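Putative LacI-family transcriptional regulator (Bacteroides fragilis, PDB 3GBV) is probably a LacI-family transcriptional repressor or activator whose periplasmic-binding-protein-like region would bind a small-molecule effector between two lobes and so modulate DNA binding. Local coordinates at residues A[78-83]-A[150-155]; A[116-121]-A[161-166]; A[140-145]-A[156-161]. All blocks are in the same frame, centred on the assembly; numbering follows the deposited sequence.

Contacts 1, 2 and 3 all draw on helix 152-168, in succession: contact 1 holds its N-terminal end, contact 3 its next turn or so, contact 2 the turns that follow, and contacts 2 and 3 share Phe161. Contact 1 spans the two lobes, reaching the loop after strand 72-75 of the parallel sheet; contacts 2 and 3 lie within the second lobe, against helix 117-131 and strand 137-144. Their centres are about 18 Å (1 and 2), 12 Å (1 and 3) and 10 Å (2 and 3) apart. Along the chain contact 3 nests inside contact 2, while contact 1 interleaves with both. One helix thus runs from the interlobe cleft into the body of its lobe.

Contact 1 (A[78-83]-A[150-155]); sequences TVPQYT and GSNQQE. With EDO (1,2-ethanediol), chain C.
Thr78 and Gly150 meet where the two lobes of the periplasmic-binding-protein fold face each other. Thr78 lies in the loop that leaves strand 72-75 of one lobe, and Gly150 just precedes helix 152-168 of the other. The methyl CG2 of Thr78 presses on the Gly150 backbone, 3.2 Å from Gly150 O. The Thr78 rotamer (chi1 -61°) sets OG1 beside its own backbone N, where it hydrogen-bonds Tyr50 OH, and leaves CG2 to make the touch. Gly150 meets it with main chain alone.

Although Thr78 O comes within 3.3 Å of Ser151 N, the angle is too poor for a hydrogen bond. The link is made through a water instead: it donates to Thr78 O at 2.7 Å and accepts from Asn152 N at 3.1 Å, joining a carbonyl of one lobe to an amide in the first turn of the other lobe's helix. That turn is capped by Ser151, whose OG accepts from Gln154 N.

Alongside the water, the Pro80 ring and the Asn152 side chain approach from opposite directions. Pro80 CG lies 3.7 Å from Asn152 ND2 and slightly farther from OD1, an apolar carbon against an amide. The hydrogen bond of ND2 goes to Gln103 O, in another loop.

A 1,2-ethanediol, probably from the crystallisation liquor, lies on the far side of the 78-83 loop from Gly150, with Thr83 CG2 against its O1, and is also hydrogen-bonded to Pro52 O. Two successive amides donate to it. Thr78 N reaches the diol's O1 at 2.9 Å. Val79 N reaches the diol's O2, also at 2.9 Å, with an N-H...O angle of 159°.

Contact 2 (A[116-121]-A[161-166]); sequences NSHQSG and FRQYMQ
His118 and Gln163 reach across between two neighbouring helices, 117-131 and 152-168, in the second lobe of the periplasmic-binding-protein fold. The amide oxygen Gln163 OE1 comes to the edge of the imidazole, in its plane, 2.9 Å from His118 NE2. The bond is weak, bent to 123° at the hydrogen, because OE1 also leans toward CE1. The two side chains cross at about a right angle. Gln163 can reach because its CG stands anti to the backbone N (chi1 -167°) and the chain runs extended beyond it; its NE2 hydrogen-bonds Glu167, one turn further on in the same helix.

Deeper in, the backbones themselves touch. The CA atoms of Gly121 and Phe161 are 4.4 Å apart, and Gly121 O takes a CA-H...O contact from Phe161 CA at 3.4 Å. The Phe161 ring is edge-on to this carbonyl. CG of Met165 (modelled as selenomethionine) lies over one face, offset toward the rim, while Ala125 and Leu128 of helix 117-131 pack against the ring.

Farther out, Gln119 NE2 hydrogen-bonds Glu289 O of the second subunit. Gln119 N in turn completes the N-cap, 2.8 Å from Asn116 OD1 and above its carbonyl plane.

Contact 3 (A[140-145]-A[156-161]); sequences IFRKIH and SREIGF
Glu158 OE2 is gripped by two arginines: NH2 of Arg142, on strand 137-144, and NH2 of Arg162, one turn along helix 152-168. The bond from Arg142 NH2 to Glu158 OE2 is 2.7 Å and nearly straight. Beside it Arg142 NE meets Glu158 OE1 at 2.9 Å, making a side-on salt bridge with one nitrogen to each oxygen. Both oxygens are approached from the syn side and lie close to the guanidinium plane, while the two flat groups are turned 29° from each other. With CG anti to the backbone N (chi1 -158°) and the chain extended beyond it, Glu158 carries its carboxylate from the helix to the sheet; the Arg142 chain, also extended, comes across it at about a right angle.

This pair joins the first strand and the helix of a beta-alpha-beta crossover; the axes of 140-144 and 156-161 run nearly antiparallel (169°), 11.7 Å apart at closest approach. Ile140 CD1 packs beside it, 4.0 Å from Glu158 CG and 4.2 Å from Phe161 CE2.

Strand 173-180 completes the unit and the polar network: Arg142 NH2 forms a salt bridge with Glu176, and NH1 a hydrogen bond with Asn178. Arg162 NH2 also pairs with Glu176. The two carboxylates probably offset the arginines' like charges, and the two arginines in turn should favour the ionised form of buried Glu158.

Contact 1 (A[78-83]-A[150-155])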
ATOM      1  N   THR A  78      18.937 -15.865   7.895  1.00 33.78           N
ATOM      2  CA  THR A  78      18.583 -15.451   9.247  1.00 34.67           C
ATOM      3  C   THR A  78      19.900 -15.051   9.917  1.00 35.61           C
ATOM      4  O   THR A  78      20.151 -13.864  10.142  1.00 34.57           O
ATOM      5  CB  THR A  78      17.893 -16.599  10.034  1.00 35.80           C
ATOM      6  OG1 THR A  78      16.683 -16.983   9.365  1.00 31.44           O
ATOM      7  CG2 THR A  78      17.550 -16.151  11.446  1.00 35.15           C
ATOM      8  N   VAL A  79      20.737 -16.043  10.219  1.00 34.65           N
ATOM      9  CA  VAL A  79      22.047 -15.810  10.825  1.00 35.54           C
ATOM     10  C   VAL A  79      23.052 -15.892   9.676  1.00 37.35           C
ATOM     11  O   VAL A  79      23.464 -16.981   9.275  1.00 37.45           O
ATOM     12  CB  VAL A  79      22.396 -16.904  11.882  1.00 35.08           C
ATOM     13  CG1 VAL A  79      23.829 -16.743  12.348  1.00 31.98           C
ATOM     14  CG2 VAL A  79      21.442 -16.815  13.073  1.00 34.97           C
ATOM     15  N   PRO A  80      23.459 -14.742   9.128  1.00 39.12           N
ATOM     16  CA  PRO A  80      24.417 -14.764   8.017  1.00 39.70           C
ATOM     17  C   PRO A  80      25.769 -15.438   8.274  1.00 39.76           C
ATOM     18  O   PRO A  80      26.355 -16.014   7.356  1.00 39.61           O
ATOM     19  CB  PRO A  80      24.551 -13.281   7.646  1.00 39.85           C
ATOM     20  CG  PRO A  80      24.310 -12.580   8.945  1.00 39.36           C
ATOM     21  CD  PRO A  80      23.145 -13.358   9.530  1.00 40.11           C
ATOM     22  N   GLN A  81      26.261 -15.393   9.507  1.00 40.30           N
ATOM     23  CA  GLN A  81      27.556 -15.997   9.801  1.00 40.55           C
ATOM     24  C   GLN A  81      27.606 -17.521   9.697  1.00 39.75           C
ATOM     25  O   GLN A  81      28.656 -18.127   9.900  1.00 39.15           O
ATOM     26  CB  GLN A  81      28.062 -15.556  11.179  1.00 43.42           C
ATOM     27  CG  GLN A  81      27.035 -15.641  12.288  1.00 46.82           C
ATOM     28  CD  GLN A  81      26.317 -14.325  12.512  1.00 49.09           C
ATOM     29  OE1 GLN A  81      25.796 -13.714  11.577  1.00 47.64           O
ATOM     30  NE2 GLN A  81      26.279 -13.882  13.768  1.00 51.93           N
ATOM     31  N   TYR A  82      26.476 -18.143   9.385  1.00 38.50           N
ATOM     32  CA  TYR A  82      26.439 -19.592   9.226  1.00 36.35           C
ATOM     33  C   TYR A  82      26.345 -19.931   7.741  1.00 33.86           C
ATOM     34  O   TYR A  82      26.307 -21.104   7.384  1.00 32.40           O
ATOM     35  CB  TYR A  82      25.204 -20.193   9.915  1.00 36.75           C
ATOM     36  CG  TYR A  82      25.208 -20.211  11.427  1.00 37.87           C
ATOM     37  CD1 TYR A  82      26.317 -19.785  12.160  1.00 38.22           C
ATOM     38  CD2 TYR A  82      24.086 -20.653  12.130  1.00 38.34           C
ATOM     39  CE1 TYR A  82      26.305 -19.795  13.562  1.00 38.86           C
ATOM     40  CE2 TYR A  82      24.063 -20.669  13.523  1.00 38.24           C
ATOM     41  CZ  TYR A  82      25.174 -20.240  14.232  1.00 38.99           C
ATOM     42  OH  TYR A  82      25.149 -20.252  15.609  1.00 40.93           O
ATOM     43  N   THR A  83      26.332 -18.915   6.880  1.00 32.09           N
ATOM     44  CA  THR A  83      26.141 -19.140   5.441  1.00 31.99           C
ATOM     45  C   THR A  83      27.290 -19.126   4.434  1.00 31.51           C
ATOM     46  O   THR A  83      27.126 -19.635   3.328  1.00 31.68           O
ATOM     47  CB  THR A  83      25.084 -18.163   4.886  1.00 32.68           C
ATOM     48  OG1 THR A  83      25.653 -16.852   4.777  1.00 33.32           O
ATOM     49  CG2 THR A  83      23.879 -18.107   5.807  1.00 31.26           C
ATOM     50  N   GLY A 150      19.259 -12.260  14.978  1.00 57.47           N
ATOM     51  CA  GLY A 150      19.075 -12.981  13.725  1.00 53.77           C
ATOM     52  C   GLY A 150      18.263 -12.459  12.548  1.00 51.33           C
ATOM     53  O   GLY A 150      17.224 -13.038  12.212  1.00 52.92           O
ATOM     54  N   SER A 151      18.746 -11.394  11.909  1.00 46.37           N
ATOM     55  CA  SER A 151      18.093 -10.811  10.740  1.00 40.42           C
ATOM     56  C   SER A 151      18.723  -9.478  10.364  1.00 38.70           C
ATOM     57  O   SER A 151      18.588  -8.495  11.091  1.00 36.70           O
ATOM     58  CB  SER A 151      16.599 -10.597  10.995  1.00 41.34           C
ATOM     59  OG  SER A 151      15.979  -9.939   9.900  1.00 31.84           O
ATOM     60  N   ASN A 152      19.411  -9.439   9.230  1.00 35.71           N
ATOM     61  CA  ASN A 152      20.032  -8.198   8.788  1.00 34.86           C
ATOM     62  C   ASN A 152      18.969  -7.148   8.483  1.00 32.14           C
ATOM     63  O   ASN A 152      19.153  -5.965   8.784  1.00 29.80           O
ATOM     64  CB  ASN A 152      20.913  -8.436   7.554  1.00 37.20           C
ATOM     65  CG  ASN A 152      22.198  -9.174   7.890  1.00 40.71           C
ATOM     66  OD1 ASN A 152      22.753  -9.006   8.981  1.00 41.07           O
ATOM     67  ND2 ASN A 152      22.689  -9.983   6.952  1.00 43.05           N
ATOM     68  N   GLN A 153      17.858  -7.579   7.886  1.00 29.89           N
ATOM     69  CA  GLN A 153      16.766  -6.663   7.577  1.00 28.81           C
ATOM     70  C   GLN A 153      16.340  -5.979   8.881  1.00 28.17           C
ATOM     71  O   GLN A 153      16.198  -4.757   8.929  1.00 25.98           O
ATOM     72  CB  GLN A 153      15.581  -7.426   6.961  1.00 30.16           C
ATOM     73  CG  GLN A 153      14.286  -6.609   6.810  1.00 28.45           C
ATOM     74  CD  GLN A 153      14.311  -5.623   5.651  1.00 30.90           C
ATOM     75  OE1 GLN A 153      13.714  -4.540   5.727  1.00 29.23           O
ATOM     76  NE2 GLN A 153      14.979  -5.998   4.564  1.00 28.92           N
ATOM     77  N   GLN A 154      16.157  -6.772   9.937  1.00 27.28           N
ATOM     78  CA  GLN A 154      15.745  -6.247  11.245  1.00 28.70           C
ATOM     79  C   GLN A 154      16.750  -5.275  11.850  1.00 27.77           C
ATOM     80  O   GLN A 154      16.381  -4.185  12.276  1.00 25.05           O
ATOM     81  CB  GLN A 154      15.512  -7.397  12.224  1.00 28.57           C
ATOM     82  CG  GLN A 154      14.220  -8.164  11.972  1.00 32.71           C
ATOM     83  CD  GLN A 154      14.145  -9.440  12.779  1.00 32.22           C
ATOM     84  OE1 GLN A 154      14.828  -9.578  13.791  1.00 33.71           O
ATOM     85  NE2 GLN A 154      13.310 -10.377  12.341  1.00 29.66           N
ATOM     86  N   GLU A 155      18.015  -5.678  11.879  1.00 27.98           N
ATOM     87  CA  GLU A 155      19.084  -4.856  12.431  1.00 31.03           C
ATOM     88  C   GLU A 155      19.184  -3.539  11.673  1.00 29.17           C
ATOM     89  O   GLU A 155      19.229  -2.460  12.259  1.00 30.28           O
ATOM     90  CB  GLU A 155      20.421  -5.593  12.327  1.00 34.08           C
ATOM     91  CG  GLU A 155      21.590  -4.872  12.986  1.00 43.39           C
ATOM     92  CD  GLU A 155      22.928  -5.183  12.319  1.00 48.88           C
ATOM     93  OE1 GLU A 155      23.169  -6.368  11.996  1.00 51.68           O
ATOM     94  OE2 GLU A 155      23.738  -4.246  12.123  1.00 50.72           O
TER
HETATM   95  C1  EDO C 362      20.894 -19.027   7.675  1.00 32.04           C
HETATM   96  O1  EDO C 362      21.260 -17.644   7.655  1.00 31.06           O
HETATM   97  C2  EDO C 362      21.198 -19.621   9.054  1.00 33.56           C
HETATM   98  O2  EDO C 362      20.477 -18.900  10.064  1.00 30.90           O
HETATM   99  O   HOH W   1      19.723 -12.238   8.021  1.00 33.79           O

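Contact 2 (A[116-121]-A[161-166])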
ATOM      1  N   ASN A 116      13.986  -2.084   1.570  1.00 21.68           N
ATOM      2  CA  ASN A 116      15.212  -1.360   1.767  1.00 22.65           C
ATOM      3  C   ASN A 116      15.087  -1.155   3.291  1.00 24.07           C
ATOM      4  O   ASN A 116      14.388  -0.241   3.759  1.00 19.32           O
ATOM      5  CB  ASN A 116      15.158  -0.022   1.042  1.00 24.39           C
ATOM      6  CG  ASN A 116      16.325   0.866   1.403  1.00 26.03           C
ATOM      7  OD1 ASN A 116      16.600   1.096   2.581  1.00 23.04           O
ATOM      8  ND2 ASN A 116      17.021   1.368   0.390  1.00 27.58           N
ATOM      9  N   SER A 117      15.730  -2.045   4.043  1.00 23.19           N
ATOM     10  CA  SER A 117      15.673  -2.041   5.497  1.00 26.71           C
ATOM     11  C   SER A 117      15.945  -0.687   6.148  1.00 27.59           C
ATOM     12  O   SER A 117      15.249  -0.293   7.090  1.00 26.71           O
ATOM     13  CB  SER A 117      16.638  -3.087   6.049  1.00 28.23           C
ATOM     14  OG  SER A 117      17.956  -2.855   5.579  1.00 30.33           O
ATOM     15  N   HIS A 118      16.944   0.025   5.641  1.00 27.95           N
ATOM     16  CA  HIS A 118      17.289   1.326   6.189  1.00 30.27           C
ATOM     17  C   HIS A 118      16.119   2.299   6.066  1.00 28.26           C
ATOM     18  O   HIS A 118      15.726   2.931   7.043  1.00 25.98           O
ATOM     19  CB  HIS A 118      18.525   1.893   5.478  1.00 35.90           C
ATOM     20  CG  HIS A 118      19.095   3.110   6.141  1.00 43.21           C
ATOM     21  ND1 HIS A 118      19.071   4.359   5.554  1.00 47.56           N
ATOM     22  CD2 HIS A 118      19.684   3.276   7.350  1.00 45.57           C
ATOM     23  CE1 HIS A 118      19.618   5.240   6.372  1.00 48.61           C
ATOM     24  NE2 HIS A 118      19.999   4.609   7.470  1.00 48.21           N
ATOM     25  N   GLN A 119      15.563   2.399   4.860  1.00 25.86           N
ATOM     26  CA  GLN A 119      14.437   3.293   4.587  1.00 24.32           C
ATOM     27  C   GLN A 119      13.168   2.848   5.305  1.00 21.91           C
ATOM     28  O   GLN A 119      12.364   3.680   5.711  1.00 18.75           O
ATOM     29  CB  GLN A 119      14.163   3.354   3.084  1.00 22.63           C
ATOM     30  CG  GLN A 119      13.136   4.391   2.668  1.00 24.43           C
ATOM     31  CD  GLN A 119      13.601   5.806   2.951  1.00 26.88           C
ATOM     32  OE1 GLN A 119      14.790   6.114   2.817  1.00 25.61           O
ATOM     33  NE2 GLN A 119      12.667   6.681   3.329  1.00 24.21           N
ATOM     34  N   SER A 120      12.992   1.538   5.448  1.00 20.35           N
ATOM     35  CA  SER A 120      11.813   1.001   6.110  1.00 22.65           C
ATOM     36  C   SER A 120      11.793   1.430   7.572  1.00 22.19           C
ATOM     37  O   SER A 120      10.738   1.750   8.120  1.00 21.92           O
ATOM     38  CB  SER A 120      11.795  -0.525   6.013  1.00 23.63           C
ATOM     39  OG  SER A 120      10.680  -1.070   6.700  1.00 26.80           O
ATOM     40  N   GLY A 121      12.968   1.447   8.192  1.00 22.43           N
ATOM     41  CA  GLY A 121      13.074   1.841   9.583  1.00 22.31           C
ATOM     42  C   GLY A 121      12.923   3.337   9.759  1.00 23.22           C
ATOM     43  O   GLY A 121      12.326   3.798  10.734  1.00 21.70           O
ATOM     44  N   PHE A 161      15.921   3.640  11.820  1.00 26.39           N
ATOM     45  CA  PHE A 161      15.009   4.146  12.832  1.00 26.37           C
ATOM     46  C   PHE A 161      15.748   5.146  13.737  1.00 26.68           C
ATOM     47  O   PHE A 161      15.287   6.265  13.969  1.00 24.53           O
ATOM     48  CB  PHE A 161      14.487   2.977  13.663  1.00 24.07           C
ATOM     49  CG  PHE A 161      13.559   3.385  14.768  1.00 24.88           C
ATOM     50  CD1 PHE A 161      12.206   3.583  14.513  1.00 24.89           C
ATOM     51  CD2 PHE A 161      14.029   3.578  16.060  1.00 23.36           C
ATOM     52  CE1 PHE A 161      11.330   3.964  15.521  1.00 24.29           C
ATOM     53  CE2 PHE A 161      13.155   3.962  17.084  1.00 25.31           C
ATOM     54  CZ  PHE A 161      11.804   4.153  16.809  1.00 24.57           C
ATOM     55  N   ARG A 162      16.907   4.730  14.238  1.00 26.63           N
ATOM     56  CA  ARG A 162      17.687   5.581  15.119  1.00 28.77           C
ATOM     57  C   ARG A 162      18.180   6.837  14.406  1.00 29.49           C
ATOM     58  O   ARG A 162      18.324   7.891  15.029  1.00 27.27           O
ATOM     59  CB  ARG A 162      18.871   4.798  15.696  1.00 29.97           C
ATOM     60  CG  ARG A 162      18.479   3.629  16.614  1.00 29.04           C
ATOM     61  CD  ARG A 162      19.705   2.794  17.000  1.00 31.56           C
ATOM     62  NE  ARG A 162      19.353   1.586  17.751  1.00 33.62           N
ATOM     63  CZ  ARG A 162      18.940   1.559  19.019  1.00 33.42           C
ATOM     64  NH1 ARG A 162      18.821   2.676  19.726  1.00 33.32           N
ATOM     65  NH2 ARG A 162      18.620   0.404  19.575  1.00 32.90           N
ATOM     66  N   GLN A 163      18.434   6.740  13.102  1.00 28.60           N
ATOM     67  CA  GLN A 163      18.901   7.906  12.367  1.00 29.38           C
ATOM     68  C   GLN A 163      17.816   8.975  12.372  1.00 29.11           C
ATOM     69  O   GLN A 163      18.084  10.146  12.650  1.00 28.30           O
ATOM     70  CB  GLN A 163      19.251   7.553  10.922  1.00 30.38           C
ATOM     71  CG  GLN A 163      20.031   8.656  10.216  1.00 34.03           C
ATOM     72  CD  GLN A 163      20.330   8.338   8.762  1.00 37.92           C
ATOM     73  OE1 GLN A 163      20.764   7.225   8.426  1.00 38.48           O
ATOM     74  NE2 GLN A 163      20.110   9.319   7.887  1.00 37.44           N
ATOM     75  N   TYR A 164      16.589   8.566  12.058  1.00 29.31           N
ATOM     76  CA  TYR A 164      15.469   9.497  12.041  1.00 29.60           C
ATOM     77  C   TYR A 164      15.295  10.118  13.427  1.00 29.08           C
ATOM     78  O   TYR A 164      15.093  11.328  13.560  1.00 27.28           O
ATOM     79  CB  TYR A 164      14.167   8.784  11.660  1.00 29.19           C
ATOM     80  CG  TYR A 164      12.981   9.723  11.564  1.00 31.25           C
ATOM     81  CD1 TYR A 164      12.564  10.234  10.327  1.00 31.51           C
ATOM     82  CD2 TYR A 164      12.297  10.132  12.714  1.00 31.06           C
ATOM     83  CE1 TYR A 164      11.494  11.127  10.240  1.00 31.23           C
ATOM     84  CE2 TYR A 164      11.236  11.028  12.640  1.00 31.07           C
ATOM     85  CZ  TYR A 164      10.842  11.518  11.397  1.00 33.17           C
ATOM     86  OH  TYR A 164       9.807  12.406  11.307  1.00 34.24           O
HETATM   87  N   MSE A 165      15.356   9.281  14.456  1.00 27.91           N
HETATM   88  CA  MSE A 165      15.200   9.757  15.824  1.00 27.73           C
HETATM   89  C   MSE A 165      16.301  10.762  16.173  1.00 29.98           C
HETATM   90  O   MSE A 165      16.069  11.726  16.898  1.00 28.68           O
HETATM   91  CB  MSE A 165      15.254   8.588  16.806  1.00 26.47           C
HETATM   92  CG  MSE A 165      14.182   7.539  16.601  1.00 27.64           C
HETATM   93 SE   MSE A 165      12.436   8.346  17.058  1.00 40.57          SE
HETATM   94  CE  MSE A 165      12.549   8.466  19.038  1.00 22.57           C
ATOM     95  N   GLN A 166      17.506  10.535  15.668  1.00 30.33           N
ATOM     96  CA  GLN A 166      18.604  11.456  15.942  1.00 32.26           C
ATOM     97  C   GLN A 166      18.350  12.787  15.232  1.00 32.92           C
ATOM     98  O   GLN A 166      18.534  13.862  15.803  1.00 32.66           O
ATOM     99  CB  GLN A 166      19.930  10.860  15.463  1.00 31.51           C
ATOM    100  CG  GLN A 166      20.618   9.934  16.457  1.00 32.89           C
ATOM    101  CD  GLN A 166      21.705   9.088  15.812  1.00 35.26           C
ATOM    102  OE1 GLN A 166      22.361   9.514  14.859  1.00 36.24           O
ATOM    103  NE2 GLN A 166      21.909   7.882  16.339  1.00 33.92           N
TER

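Contact 3 (A[140-145]-A[156-161])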
ATOM      1  N   ILE A 140      11.804  -0.080  21.810  1.00 29.76           N
ATOM      2  CA  ILE A 140      11.935  -1.025  20.716  1.00 29.24           C
ATOM      3  C   ILE A 140      11.798  -2.406  21.345  1.00 29.97           C
ATOM      4  O   ILE A 140      12.474  -2.706  22.329  1.00 29.26           O
ATOM      5  CB  ILE A 140      13.328  -0.960  20.064  1.00 29.05           C
ATOM      6  CG1 ILE A 140      13.546   0.404  19.410  1.00 26.94           C
ATOM      7  CG2 ILE A 140      13.469  -2.099  19.058  1.00 27.58           C
ATOM      8  CD1 ILE A 140      14.956   0.628  18.943  1.00 29.10           C
ATOM      9  N   PHE A 141      10.926  -3.237  20.782  1.00 29.78           N
ATOM     10  CA  PHE A 141      10.725  -4.591  21.277  1.00 30.62           C
ATOM     11  C   PHE A 141      11.443  -5.575  20.358  1.00 31.77           C
ATOM     12  O   PHE A 141      11.284  -5.526  19.129  1.00 31.73           O
ATOM     13  CB  PHE A 141       9.235  -4.939  21.300  1.00 30.31           C
ATOM     14  CG  PHE A 141       8.447  -4.182  22.326  1.00 32.51           C
ATOM     15  CD1 PHE A 141       8.511  -4.537  23.676  1.00 33.56           C
ATOM     16  CD2 PHE A 141       7.640  -3.112  21.949  1.00 32.32           C
ATOM     17  CE1 PHE A 141       7.779  -3.833  24.638  1.00 32.07           C
ATOM     18  CE2 PHE A 141       6.906  -2.402  22.900  1.00 30.85           C
ATOM     19  CZ  PHE A 141       6.975  -2.763  24.246  1.00 31.77           C
ATOM     20  N   ARG A 142      12.229  -6.468  20.953  1.00 30.57           N
ATOM     21  CA  ARG A 142      12.945  -7.475  20.187  1.00 33.00           C
ATOM     22  C   ARG A 142      12.711  -8.834  20.795  1.00 33.72           C
ATOM     23  O   ARG A 142      12.215  -8.959  21.917  1.00 32.64           O
ATOM     24  CB  ARG A 142      14.459  -7.250  20.199  1.00 32.77           C
ATOM     25  CG  ARG A 142      14.950  -5.924  19.695  1.00 34.79           C
ATOM     26  CD  ARG A 142      16.448  -6.022  19.437  1.00 36.60           C
ATOM     27  NE  ARG A 142      17.077  -4.714  19.331  1.00 36.70           N
ATOM     28  CZ  ARG A 142      17.591  -4.056  20.363  1.00 39.63           C
ATOM     29  NH1 ARG A 142      17.559  -4.592  21.577  1.00 38.62           N
ATOM     30  NH2 ARG A 142      18.123  -2.853  20.188  1.00 41.30           N
ATOM     31  N   LYS A 143      13.080  -9.854  20.035  1.00 34.58           N
ATOM     32  CA  LYS A 143      12.990 -11.216  20.507  1.00 39.18           C
ATOM     33  C   LYS A 143      14.176 -11.980  19.942  1.00 39.98           C
ATOM     34  O   LYS A 143      14.202 -12.352  18.765  1.00 39.52           O
ATOM     35  CB  LYS A 143      11.686 -11.882  20.098  1.00 40.14           C
ATOM     36  CG  LYS A 143      11.325 -12.935  21.117  1.00 43.34           C
ATOM     37  CD  LYS A 143      10.188 -13.837  20.719  1.00 45.51           C
ATOM     38  CE  LYS A 143       9.991 -14.856  21.825  1.00 45.80           C
ATOM     39  NZ  LYS A 143       8.721 -15.605  21.712  1.00 46.35           N
ATOM     40  N   ILE A 144      15.149 -12.218  20.813  1.00 41.20           N
ATOM     41  CA  ILE A 144      16.384 -12.882  20.436  1.00 43.98           C
ATOM     42  C   ILE A 144      16.503 -14.358  20.788  1.00 45.10           C
ATOM     43  O   ILE A 144      15.869 -14.853  21.722  1.00 43.65           O
ATOM     44  CB  ILE A 144      17.576 -12.147  21.058  1.00 44.49           C
ATOM     45  CG1 ILE A 144      17.511 -12.255  22.582  1.00 42.77           C
ATOM     46  CG2 ILE A 144      17.539 -10.678  20.661  1.00 45.38           C
ATOM     47  CD1 ILE A 144      18.676 -11.618  23.289  1.00 42.81           C
ATOM     48  N   HIS A 145      17.323 -15.051  20.006  1.00 47.95           N
ATOM     49  CA  HIS A 145      17.600 -16.468  20.210  1.00 51.78           C
ATOM     50  C   HIS A 145      19.110 -16.549  20.366  1.00 53.76           C
ATOM     51  O   HIS A 145      19.844 -15.899  19.623  1.00 54.85           O
ATOM     52  CB  HIS A 145      17.190 -17.315  18.994  1.00 52.72           C
ATOM     53  CG  HIS A 145      15.751 -17.174  18.601  1.00 55.99           C
ATOM     54  ND1 HIS A 145      15.008 -18.231  18.118  1.00 57.22           N
ATOM     55  CD2 HIS A 145      14.930 -16.097  18.584  1.00 57.63           C
ATOM     56  CE1 HIS A 145      13.791 -17.811  17.820  1.00 58.49           C
ATOM     57  NE2 HIS A 145      13.716 -16.520  18.094  1.00 58.25           N
ATOM     58  N   SER A 156      19.212  -3.641  10.354  1.00 27.47           N
ATOM     59  CA  SER A 156      19.320  -2.482   9.494  1.00 26.28           C
ATOM     60  C   SER A 156      18.127  -1.527   9.669  1.00 26.28           C
ATOM     61  O   SER A 156      18.295  -0.299   9.677  1.00 23.26           O
ATOM     62  CB  SER A 156      19.426  -2.968   8.051  1.00 26.79           C
ATOM     63  OG  SER A 156      20.201  -2.089   7.277  1.00 29.89           O
ATOM     64  N   ARG A 157      16.925  -2.090   9.796  1.00 24.39           N
ATOM     65  CA  ARG A 157      15.723  -1.281   9.994  1.00 26.19           C
ATOM     66  C   ARG A 157      15.916  -0.428  11.234  1.00 26.89           C
ATOM     67  O   ARG A 157      15.545   0.744  11.263  1.00 26.24           O
ATOM     68  CB  ARG A 157      14.480  -2.166  10.200  1.00 24.95           C
ATOM     69  CG  ARG A 157      13.845  -2.693   8.924  1.00 24.49           C
ATOM     70  CD  ARG A 157      12.759  -3.715   9.239  1.00 25.99           C
ATOM     71  NE  ARG A 157      12.193  -4.310   8.029  1.00 23.95           N
ATOM     72  CZ  ARG A 157      11.354  -5.340   8.035  1.00 24.91           C
ATOM     73  NH1 ARG A 157      10.995  -5.884   9.192  1.00 22.92           N
ATOM     74  NH2 ARG A 157      10.865  -5.812   6.895  1.00 20.08           N
ATOM     75  N   GLU A 158      16.512  -1.033  12.255  1.00 26.17           N
ATOM     76  CA  GLU A 158      16.753  -0.354  13.514  1.00 28.94           C
ATOM     77  C   GLU A 158      17.711   0.821  13.338  1.00 27.45           C
ATOM     78  O   GLU A 158      17.548   1.869  13.961  1.00 25.51           O
ATOM     79  CB  GLU A 158      17.306  -1.345  14.545  1.00 30.12           C
ATOM     80  CG  GLU A 158      17.086  -0.883  15.961  1.00 37.44           C
ATOM     81  CD  GLU A 158      17.546  -1.895  16.986  1.00 40.19           C
ATOM     82  OE1 GLU A 158      17.056  -3.047  16.962  1.00 40.66           O
ATOM     83  OE2 GLU A 158      18.397  -1.527  17.821  1.00 42.47           O
ATOM     84  N   ILE A 159      18.706   0.648  12.478  1.00 27.03           N
ATOM     85  CA  ILE A 159      19.670   1.709  12.213  1.00 28.53           C
ATOM     86  C   ILE A 159      19.001   2.915  11.537  1.00 28.51           C
ATOM     87  O   ILE A 159      19.315   4.069  11.848  1.00 27.26           O
ATOM     88  CB  ILE A 159      20.831   1.190  11.321  1.00 28.70           C
ATOM     89  CG1 ILE A 159      21.697   0.215  12.123  1.00 30.46           C
ATOM     90  CG2 ILE A 159      21.686   2.347  10.829  1.00 27.07           C
ATOM     91  CD1 ILE A 159      22.787  -0.452  11.298  1.00 29.82           C
ATOM     92  N   GLY A 160      18.084   2.648  10.615  1.00 27.06           N
ATOM     93  CA  GLY A 160      17.399   3.734   9.935  1.00 28.14           C
ATOM     94  C   GLY A 160      16.459   4.429  10.900  1.00 27.84           C
ATOM     95  O   GLY A 160      16.221   5.640  10.823  1.00 25.60           O
ATOM     96  N   PHE A 161      15.921   3.640  11.820  1.00 26.39           N
ATOM     97  CA  PHE A 161      15.009   4.146  12.832  1.00 26.37           C
ATOM     98  C   PHE A 161      15.748   5.146  13.737  1.00 26.68           C
ATOM     99  O   PHE A 161      15.287   6.265  13.969  1.00 24.53           O
ATOM    100  CB  PHE A 161      14.487   2.977  13.663  1.00 24.07           C
ATOM    101  CG  PHE A 161      13.559   3.385  14.768  1.00 24.88           C
ATOM    102  CD1 PHE A 161      12.206   3.583  14.513  1.00 24.89           C
ATOM    103  CD2 PHE A 161      14.029   3.578  16.060  1.00 23.36           C
ATOM    104  CE1 PHE A 161      11.330   3.964  15.521  1.00 24.29           C
ATOM    105  CE2 PHE A 161      13.155   3.962  17.084  1.00 25.31           C
ATOM    106  CZ  PHE A 161      11.804   4.153  16.809  1.00 24.57           C
TER